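Local structure of putative glutaryl-CoA dehydrogenase (Thermus thermophilus, 2EBA) at residues T132-G137 with T160-T165; P194-R199 with E218-P223; F246-G251 with L320-N325. The protein belongs to the acyl-CoA dehydrogenase family of flavoproteins and binds flavin-adenine dinucleotide within an assembly of four subunits. One frame throughout, in Å; residues are numbered along the deposited sequence.

Contacts 1 and 2 lie in the middle, beta-rich domain and contact 3 among the helices of the C-terminal domain. Contact 1 is buried beside FAD and combines a salt bridge, one backbone bond and several bonds to FAD. Contact 2 sits towards the surface on the same beta sheet, since strands 154-165 and 220-223 are neighbours there; it has one backbone hydrogen bond, a valine wedge and exposed acidic chains. Contact 3, the most central of the three, joins two helices through alanines and aliphatic carbon, while Lys322, Arg323 and Gln324 find partners outside the pair. The centres of contacts 1 and 2 are about 16 Å apart, those of contacts 2 and 3 about 34 Å.

Contact 1: T132-G137 with T160-T165; sequences TEPDGG and TKMWIT. With FAD (flavin-adenine dinucleotide), chain I.
Thr132 CG2 comes up at the edge of the Trp163 indole, near its plane, 4.5 Å from CD1. One face of that ring is roofed by Met162 CE, which sits over its centre, 3.4 Å above the plane, while FAD C9 approaches obliquely. The chain turns a corner at Trp163; Trp163 and Ile164 both face Ser213 in a G1 beta bulge. This is the flavin-binding face of the middle beta domain in an acyl-CoA dehydrogenase fold, where Gly342 of the second subunit packs on Trp163. Residues 132-137 come from the loop after strand 127-130, with a type I turn from Glu133 to Gly136. Thr132 works in two directions. Its carbonyl O takes the backbone N of Met162 at 3.0 Å, the donor lying well above the carbonyl plane, and the CA-H of Lys161 adds a second, weaker contact to the same oxygen. Its own N gives a nearly straight bond to FAD O2 (3.0 Å, 170°). With OG1 held beside that N (chi1 -59°), the hydroxyl donates to FAD N1 at 2.7 Å; one residue thus serves N1 and the neighbouring O2. Gly137 N binds the phosphate oxygen O2P of FAD, and Thr165 N reaches FAD O4 at 2.9 Å. On the side away from the flavin the extended Glu133 chain meets Lys161, bent at chi2 (-59°); NZ bonds the anti lone pair of OE2 at 2.6 Å. Pro134 CG, on the solvent side, lies 4.0 Å from Met162 CG. The same ring touches Thr160. Lys161 NZ also bonds Leu131 O and Trp176 O, and Glu133 is held by Lys145 N and Thr146 OG1. A buried charge pair with this many hydrogen-bond partners probably stays ionised and helps hold the loop against the strand, with Thr132 placed at the flavin.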
# COMPACT_ATOMS: atom_id res chain seq x y z
N THR A 132 -29.49 -4.32 -11.22
CA THR A 132 -29.13 -3.00 -10.70
C THR A 132 -30.12 -1.88 -11.02
O THR A 132 -30.63 -1.77 -12.13
CB THR A 132 -27.74 -2.54 -11.23
OG1 THR A 132 -26.74 -3.49 -10.84
CG2 THR A 132 -27.37 -1.17 -10.69
N GLU A 133 -30.38 -1.04 -10.03
CA GLU A 133 -31.28 0.08 -10.21
C GLU A 133 -30.57 1.36 -9.81
O GLU A 133 -29.52 1.34 -9.18
CB GLU A 133 -32.55 -0.13 -9.39
CG GLU A 133 -33.49 -1.11 -10.06
CD GLU A 133 -34.76 -1.34 -9.29
OE1 GLU A 133 -35.24 -0.39 -8.65
OE2 GLU A 133 -35.28 -2.48 -9.32
N PRO A 134 -31.13 2.51 -10.20
CA PRO A 134 -30.59 3.85 -9.92
C PRO A 134 -30.17 4.19 -8.47
O PRO A 134 -29.27 5.02 -8.27
CB PRO A 134 -31.70 4.77 -10.43
CG PRO A 134 -32.19 4.04 -11.62
CD PRO A 134 -32.28 2.60 -11.12
N ASP A 135 -30.77 3.55 -7.47
CA ASP A 135 -30.41 3.89 -6.09
C ASP A 135 -29.18 3.20 -5.49
O ASP A 135 -28.74 3.59 -4.40
CB ASP A 135 -31.62 3.70 -5.18
CG ASP A 135 -32.69 4.75 -5.42
OD1 ASP A 135 -33.73 4.72 -4.74
OD2 ASP A 135 -32.49 5.62 -6.30
N GLY A 136 -28.62 2.21 -6.18
CA GLY A 136 -27.45 1.53 -5.67
C GLY A 136 -27.46 0.02 -5.88
O GLY A 136 -28.23 -0.70 -5.24
N GLY A 137 -26.59 -0.46 -6.76
CA GLY A 137 -26.52 -1.87 -7.04
C GLY A 137 -25.87 -2.71 -5.96
O GLY A 137 -25.91 -3.94 -6.05
N THR A 160 -37.22 0.63 -13.09
CA THR A 160 -36.11 1.04 -13.93
C THR A 160 -34.83 0.28 -13.57
O THR A 160 -34.60 -0.07 -12.42
CB THR A 160 -35.87 2.56 -13.80
OG1 THR A 160 -36.94 3.26 -14.44
CG2 THR A 160 -34.55 2.95 -14.43
N LYS A 161 -34.00 0.02 -14.58
CA LYS A 161 -32.73 -0.66 -14.37
C LYS A 161 -31.64 0.19 -14.99
O LYS A 161 -31.81 0.76 -16.07
CB LYS A 161 -32.77 -2.06 -15.01
CG LYS A 161 -33.82 -2.99 -14.42
CD LYS A 161 -33.61 -3.21 -12.92
CE LYS A 161 -34.63 -4.20 -12.35
NZ LYS A 161 -34.54 -4.38 -10.87
N MET A 162 -30.51 0.30 -14.29
CA MET A 162 -29.41 1.13 -14.77
C MET A 162 -28.17 0.29 -15.04
O MET A 162 -27.90 -0.70 -14.35
CB MET A 162 -29.05 2.22 -13.76
CG MET A 162 -29.22 3.66 -14.26
SD MET A 162 -28.83 3.88 -16.01
CE MET A 162 -27.27 4.43 -15.94
N TRP A 163 -27.41 0.71 -16.04
CA TRP A 163 -26.18 0.05 -16.42
C TRP A 163 -26.38 -1.40 -16.83
O TRP A 163 -25.66 -2.25 -16.39
CB TRP A 163 -25.16 0.08 -15.26
CG TRP A 163 -24.95 1.43 -14.59
CD1 TRP A 163 -25.28 1.77 -13.31
CD2 TRP A 163 -24.38 2.60 -15.19
NE1 TRP A 163 -24.96 3.09 -13.08
CE2 TRP A 163 -24.42 3.62 -14.21
CE3 TRP A 163 -23.86 2.90 -16.45
CZ2 TRP A 163 -23.95 4.91 -14.46
CZ3 TRP A 163 -23.39 4.18 -16.70
CH2 TRP A 163 -23.44 5.17 -15.70
N ILE A 164 -27.35 -1.70 -17.68
CA ILE A 164 -27.57 -3.09 -18.07
C ILE A 164 -26.85 -3.43 -19.37
O ILE A 164 -27.13 -2.84 -20.41
CB ILE A 164 -29.06 -3.38 -18.23
CG1 ILE A 164 -29.80 -2.90 -16.97
CG2 ILE A 164 -29.30 -4.87 -18.48
CD1 ILE A 164 -29.23 -3.43 -15.68
N THR A 165 -25.91 -4.37 -19.29
CA THR A 165 -25.15 -4.81 -20.46
C THR A 165 -26.08 -5.48 -21.45
O THR A 165 -27.02 -6.16 -21.06
CB THR A 165 -24.05 -5.80 -20.06
OG1 THR A 165 -23.12 -5.15 -19.19
CG2 THR A 165 -23.31 -6.32 -21.28
PA FAD I . -23.23 2.05 -5.24
O1A FAD I . -23.92 3.31 -4.74
O2A FAD I . -23.84 0.69 -4.99
O5B FAD I . -21.71 2.09 -4.70
C5B FAD I . -20.91 3.16 -4.68
C4B FAD I . -19.70 3.15 -3.79
O4B FAD I . -20.12 2.66 -2.33
C3B FAD I . -18.94 1.74 -4.06
O3B FAD I . -17.60 1.98 -3.63
C2B FAD I . -19.35 0.66 -3.03
O2B FAD I . -18.29 -0.12 -2.63
C1B FAD I . -19.62 1.55 -1.84
N9A FAD I . -20.67 0.81 -1.01
C8A FAD I . -21.89 0.49 -1.40
N7A FAD I . -22.49 -0.13 -0.33
C5A FAD I . -21.62 -0.17 0.71
C6A FAD I . -21.68 -0.68 2.06
N6A FAD I . -22.77 -1.29 2.53
N1A FAD I . -20.58 -0.54 2.87
C2A FAD I . -19.44 0.07 2.42
N3A FAD I . -19.36 0.56 1.14
C4A FAD I . -20.44 0.46 0.28
N1 FAD I . -25.84 -4.46 -13.25
C2 FAD I . -26.69 -5.46 -13.65
O2 FAD I . -27.58 -5.88 -12.87
N3 FAD I . -26.57 -6.01 -14.90
C4 FAD I . -25.61 -5.56 -15.77
O4 FAD I . -25.53 -6.06 -16.91
C4X FAD I . -24.73 -4.53 -15.38
N5 FAD I . -23.77 -4.04 -16.24
C5X FAD I . -22.94 -3.01 -15.89
C6 FAD I . -21.99 -2.52 -16.81
C7 FAD I . -21.14 -1.43 -16.46
C7M FAD I . -20.16 -0.94 -17.51
C8 FAD I . -21.24 -0.84 -15.16
C8M FAD I . -20.38 0.32 -14.71
C9 FAD I . -22.18 -1.34 -14.25
C9A FAD I . -23.06 -2.43 -14.58
N10 FAD I . -24.03 -2.94 -13.69
C10 FAD I . -24.86 -3.97 -14.08
C1' FAD I . -24.22 -2.38 -12.34
C2' FAD I . -23.09 -2.65 -11.39
O2' FAD I . -23.25 -3.95 -10.83
C3' FAD I . -23.12 -1.55 -10.37
O3' FAD I . -22.39 -0.45 -10.90
C4' FAD I . -22.50 -1.93 -9.03
O4' FAD I . -23.43 -2.67 -8.24
C5' FAD I . -22.10 -0.69 -8.25
O5' FAD I . -23.26 -0.06 -7.73
P FAD I . -23.68 1.47 -8.01
O1P FAD I . -23.07 1.98 -9.28
O2P FAD I . -25.19 1.54 -7.91
O3P FAD I . -22.97 2.26 -6.82

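Contact 2: P194-R199 with E218-P223; sequences PGFQAR and EEVRVP
Val220 CG2 is driven into the bend at Gly195, 3.2 Å from Gly195 O and 3.3 Å from Gly195 C, and this is the tight side of the contact. Val220 has CG1 anti to the backbone N (chi1 172°), which turns CG2 towards the glycine. The same methyl lies 4.0 Å from Phe196 CB and at the edge of the Phe196 ring, near its plane. Alongside, Glu218 N bonds Gly195 O at 2.6 Å and almost straight (169°), with the donor tilted from the carbonyl plane. Gly195, with a positive phi, also brings its CA to 3.2 Å from Glu218 O, a CA-H...O contact that its lack of a side chain permits. The chain turns at Glu218 and Glu219 through a G1 beta bulge, Glu219 and Val220 both facing Leu157. In the antiparallel sheet of this acyl-CoA dehydrogenase middle domain, strands 196-200 and 220-223 meet only near this corner, then part: the first pairs with strand 212-217, the second with strand 154-165. Towards the interior, Phe196 and Val220 both pack on Val189, and Phe196 also reaches Leu215 and Leu217. The outer side is looser. Pro194 is exposed and makes its approach through its carbonyl O, 3.8 Å from Val220 CG2, while the extended Glu218 chain touches Gly195 O through CB alone (3.5 Å) and the Glu219 carboxylate leads away.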
# COMPACT_ATOMS: atom_id res chain seq x y z
N PRO A 194 -44.87 -3.96 -25.46
CA PRO A 194 -45.13 -2.55 -25.15
C PRO A 194 -44.86 -2.12 -23.71
O PRO A 194 -45.06 -2.89 -22.77
CB PRO A 194 -46.59 -2.36 -25.58
CG PRO A 194 -47.12 -3.77 -25.76
CD PRO A 194 -45.95 -4.55 -26.25
N GLY A 195 -44.38 -0.89 -23.56
CA GLY A 195 -44.09 -0.34 -22.25
C GLY A 195 -42.66 -0.54 -21.81
O GLY A 195 -42.26 -0.06 -20.76
N PHE A 196 -41.89 -1.25 -22.63
CA PHE A 196 -40.49 -1.54 -22.33
C PHE A 196 -39.55 -0.72 -23.20
O PHE A 196 -39.53 -0.87 -24.42
CB PHE A 196 -40.23 -3.03 -22.59
CG PHE A 196 -38.87 -3.50 -22.13
CD1 PHE A 196 -38.73 -4.15 -20.91
CD2 PHE A 196 -37.75 -3.33 -22.93
CE1 PHE A 196 -37.48 -4.62 -20.49
CE2 PHE A 196 -36.50 -3.79 -22.52
CZ PHE A 196 -36.37 -4.45 -21.29
N GLN A 197 -38.75 0.14 -22.58
CA GLN A 197 -37.82 0.98 -23.32
C GLN A 197 -36.38 0.77 -22.87
O GLN A 197 -36.12 0.66 -21.67
CB GLN A 197 -38.16 2.46 -23.15
CG GLN A 197 -39.57 2.87 -23.58
CD GLN A 197 -39.81 2.76 -25.08
OE1 GLN A 197 -40.82 3.26 -25.59
NE2 GLN A 197 -38.90 2.11 -25.80
N ALA A 198 -35.47 0.71 -23.83
CA ALA A 198 -34.05 0.53 -23.54
C ALA A 198 -33.28 1.66 -24.19
O ALA A 198 -33.31 1.81 -25.41
CB ALA A 198 -33.57 -0.80 -24.09
N ARG A 199 -32.60 2.46 -23.38
CA ARG A 199 -31.82 3.57 -23.92
C ARG A 199 -30.37 3.38 -23.54
O ARG A 199 -30.05 3.06 -22.39
CB ARG A 199 -32.37 4.89 -23.38
CG ARG A 199 -33.86 5.07 -23.69
CD ARG A 199 -34.34 6.51 -23.57
NE ARG A 199 -34.41 6.98 -22.19
CZ ARG A 199 -35.21 6.47 -21.25
NH1 ARG A 199 -36.01 5.45 -21.54
NH2 ARG A 199 -35.20 6.99 -20.03
N GLU A 218 -42.58 0.41 -18.19
CA GLU A 218 -43.77 1.18 -17.87
C GLU A 218 -44.99 0.31 -18.16
O GLU A 218 -45.36 0.09 -19.31
CB GLU A 218 -43.79 2.43 -18.75
CG GLU A 218 -44.38 3.67 -18.11
CD GLU A 218 -44.19 4.91 -18.99
OE1 GLU A 218 -44.57 4.86 -20.19
OE2 GLU A 218 -43.67 5.93 -18.48
N GLU A 219 -45.61 -0.20 -17.09
CA GLU A 219 -46.80 -1.05 -17.20
C GLU A 219 -46.58 -2.19 -18.20
O GLU A 219 -47.43 -2.46 -19.04
CB GLU A 219 -48.00 -0.21 -17.64
CG GLU A 219 -49.31 -0.59 -16.99
CD GLU A 219 -49.33 -0.33 -15.49
OE1 GLU A 219 -48.82 0.73 -15.05
OE2 GLU A 219 -49.88 -1.17 -14.74
N VAL A 220 -45.43 -2.85 -18.11
CA VAL A 220 -45.09 -3.95 -19.02
C VAL A 220 -45.80 -5.23 -18.63
O VAL A 220 -45.65 -5.72 -17.50
CB VAL A 220 -43.56 -4.19 -19.03
CG1 VAL A 220 -43.24 -5.44 -19.81
CG2 VAL A 220 -42.85 -2.98 -19.62
N ARG A 221 -46.58 -5.81 -19.54
CA ARG A 221 -47.26 -7.04 -19.18
C ARG A 221 -46.47 -8.26 -19.60
O ARG A 221 -45.90 -8.34 -20.71
CB ARG A 221 -48.67 -7.13 -19.79
CG ARG A 221 -49.25 -5.83 -20.30
CD ARG A 221 -50.62 -5.55 -19.66
NE ARG A 221 -51.60 -6.62 -19.89
CZ ARG A 221 -52.57 -6.91 -19.03
NH1 ARG A 221 -52.69 -6.23 -17.90
NH2 ARG A 221 -53.43 -7.90 -19.30
N VAL A 222 -46.45 -9.23 -18.70
CA VAL A 222 -45.73 -10.46 -18.94
C VAL A 222 -46.54 -11.63 -18.42
O VAL A 222 -46.96 -11.64 -17.26
CB VAL A 222 -44.38 -10.47 -18.20
CG1 VAL A 222 -43.50 -11.57 -18.77
CG2 VAL A 222 -43.71 -9.09 -18.29
N PRO A 223 -46.77 -12.63 -19.28
CA PRO A 223 -47.54 -13.81 -18.87
C PRO A 223 -46.82 -14.57 -17.75
O PRO A 223 -45.62 -14.40 -17.55
CB PRO A 223 -47.62 -14.62 -20.16
CG PRO A 223 -46.34 -14.28 -20.85
CD PRO A 223 -46.30 -12.78 -20.67

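Contact 3: F246-G251 with L320-N325; sequences FGIAWG and LAKRQN
Lys322, whose CG lies 4.2 Å from Ile248 CG2, carries its NZ into a ring of backbone oxygens: Val361 O, Tyr364 O and Gly366 O each accept a hydrogen bond from it. The side chain leaves with CG anti to the backbone N (chi1 -165°), against Ile248, and the bend at chi2 carries the rest of the chain on to the end of helix 351-361 and the loop after it. Both residues also touch Glu365 of that loop. Helices 246-251 and 320-325, parts of longer helices in the C-terminal helical domain, run in roughly the same direction at 29°, with their axes 8.3 Å apart. Small residues permit this close approach. Ala249 CB meets Ala321 CB at 3.9 Å and lies as far from Ala321 O, while its CA is the one nearest Lys322 CA in the register. Asn325, one turn on, also directs its CB toward helix 246-251, 3.7 Å from Ala249 O. The other faces of the helices serve different neighbours. Phe246 and Trp250 turn away from the contact, with Trp250 CD1 over one face of the Phe246 ring, 3.8 Å above the plane and offset toward its rim; both pack on helix 281-309. Arg323 NH1 donates to Gln324 OE1 at 2.8 Å, from above the carbonyl plane, and also forms a salt bridge with Glu289 of the third subunit, where Gln324 NE2 bonds Glu296 as well. The interface is mostly aliphatic; the polar ends of Lys322, Arg323 and Gln324 find partners beyond it. Three carbonyls around a buried Lys322 NZ suit a protonated amine and probably stabilise its charge, tying helix 315-340 to the C-terminal end of helix 351-361 and the loop after it.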
# COMPACT_ATOMS: atom_id res chain seq x y z
N PHE A 246 -17.37 -16.08 -11.42
CA PHE A 246 -16.41 -17.15 -11.65
C PHE A 246 -15.59 -16.92 -12.93
O PHE A 246 -14.36 -17.01 -12.91
CB PHE A 246 -17.12 -18.50 -11.76
CG PHE A 246 -16.25 -19.61 -12.29
CD1 PHE A 246 -15.33 -20.24 -11.47
CD2 PHE A 246 -16.33 -19.99 -13.63
CE1 PHE A 246 -14.49 -21.24 -11.97
CE2 PHE A 246 -15.50 -20.98 -14.15
CZ PHE A 246 -14.58 -21.61 -13.32
N GLY A 247 -16.28 -16.65 -14.03
CA GLY A 247 -15.59 -16.41 -15.28
C GLY A 247 -14.77 -15.15 -15.23
O GLY A 247 -13.73 -15.06 -15.86
N ILE A 248 -15.24 -14.16 -14.48
CA ILE A 248 -14.52 -12.90 -14.37
C ILE A 248 -13.20 -13.09 -13.62
O ILE A 248 -12.21 -12.45 -13.95
CB ILE A 248 -15.38 -11.85 -13.65
CG1 ILE A 248 -16.56 -11.46 -14.55
CG2 ILE A 248 -14.51 -10.64 -13.26
CD1 ILE A 248 -17.56 -10.59 -13.89
N ALA A 249 -13.18 -13.96 -12.62
CA ALA A 249 -11.95 -14.20 -11.89
C ALA A 249 -10.92 -14.74 -12.87
O ALA A 249 -9.71 -14.52 -12.73
CB ALA A 249 -12.18 -15.18 -10.77
N TRP A 250 -11.40 -15.44 -13.89
CA TRP A 250 -10.53 -15.99 -14.90
C TRP A 250 -10.10 -14.93 -15.89
O TRP A 250 -8.91 -14.75 -16.12
CB TRP A 250 -11.20 -17.11 -15.65
CG TRP A 250 -11.13 -18.41 -14.95
CD1 TRP A 250 -12.02 -18.91 -14.06
CD2 TRP A 250 -10.13 -19.41 -15.14
NE1 TRP A 250 -11.65 -20.18 -13.69
CE2 TRP A 250 -10.49 -20.51 -14.34
CE3 TRP A 250 -8.97 -19.49 -15.92
CZ2 TRP A 250 -9.73 -21.69 -14.30
CZ3 TRP A 250 -8.21 -20.65 -15.88
CH2 TRP A 250 -8.60 -21.74 -15.07
N GLY A 251 -11.06 -14.25 -16.50
CA GLY A 251 -10.75 -13.21 -17.47
C GLY A 251 -9.78 -12.16 -16.95
O GLY A 251 -8.92 -11.68 -17.69
N LEU A 320 -14.04 -14.18 -3.04
CA LEU A 320 -12.62 -14.03 -2.77
C LEU A 320 -11.84 -13.90 -4.06
O LEU A 320 -11.05 -12.97 -4.23
CB LEU A 320 -12.09 -15.21 -1.95
CG LEU A 320 -10.57 -15.21 -1.75
CD1 LEU A 320 -10.17 -13.97 -0.99
CD2 LEU A 320 -10.15 -16.43 -0.97
N ALA A 321 -12.07 -14.83 -4.99
CA ALA A 321 -11.39 -14.85 -6.28
C ALA A 321 -11.68 -13.63 -7.16
O ALA A 321 -10.78 -13.11 -7.82
CB ALA A 321 -11.72 -16.13 -7.03
N LYS A 322 -12.93 -13.18 -7.21
CA LYS A 322 -13.27 -12.03 -8.02
C LYS A 322 -12.59 -10.78 -7.46
O LYS A 322 -11.93 -10.03 -8.18
CB LYS A 322 -14.79 -11.85 -8.05
CG LYS A 322 -15.30 -10.91 -9.12
CD LYS A 322 -15.29 -9.47 -8.67
CE LYS A 322 -15.98 -8.59 -9.71
NZ LYS A 322 -16.11 -7.17 -9.26
N ARG A 323 -12.74 -10.60 -6.15
CA ARG A 323 -12.16 -9.46 -5.44
C ARG A 323 -10.66 -9.38 -5.63
O ARG A 323 -10.15 -8.36 -6.08
CB ARG A 323 -12.47 -9.60 -3.95
CG ARG A 323 -11.99 -8.45 -3.07
CD ARG A 323 -11.28 -9.02 -1.86
NE ARG A 323 -11.24 -8.10 -0.74
CZ ARG A 323 -10.33 -8.16 0.22
NH1 ARG A 323 -9.38 -9.08 0.20
NH2 ARG A 323 -10.39 -7.29 1.23
N GLN A 324 -9.97 -10.47 -5.31
CA GLN A 324 -8.51 -10.50 -5.45
C GLN A 324 -7.99 -10.33 -6.88
O GLN A 324 -7.15 -9.48 -7.15
CB GLN A 324 -7.93 -11.80 -4.88
CG GLN A 324 -8.10 -11.99 -3.39
CD GLN A 324 -7.57 -10.83 -2.58
OE1 GLN A 324 -8.33 -9.94 -2.21
NE2 GLN A 324 -6.27 -10.83 -2.32
N ASN A 325 -8.50 -11.14 -7.80
CA ASN A 325 -8.03 -11.08 -9.17
C ASN A 325 -8.29 -9.78 -9.91
O ASN A 325 -7.41 -9.27 -10.61
CB ASN A 325 -8.60 -12.26 -9.99
CG ASN A 325 -8.08 -13.61 -9.51
OD1 ASN A 325 -8.37 -14.65 -10.11
ND2 ASN A 325 -7.31 -13.59 -8.43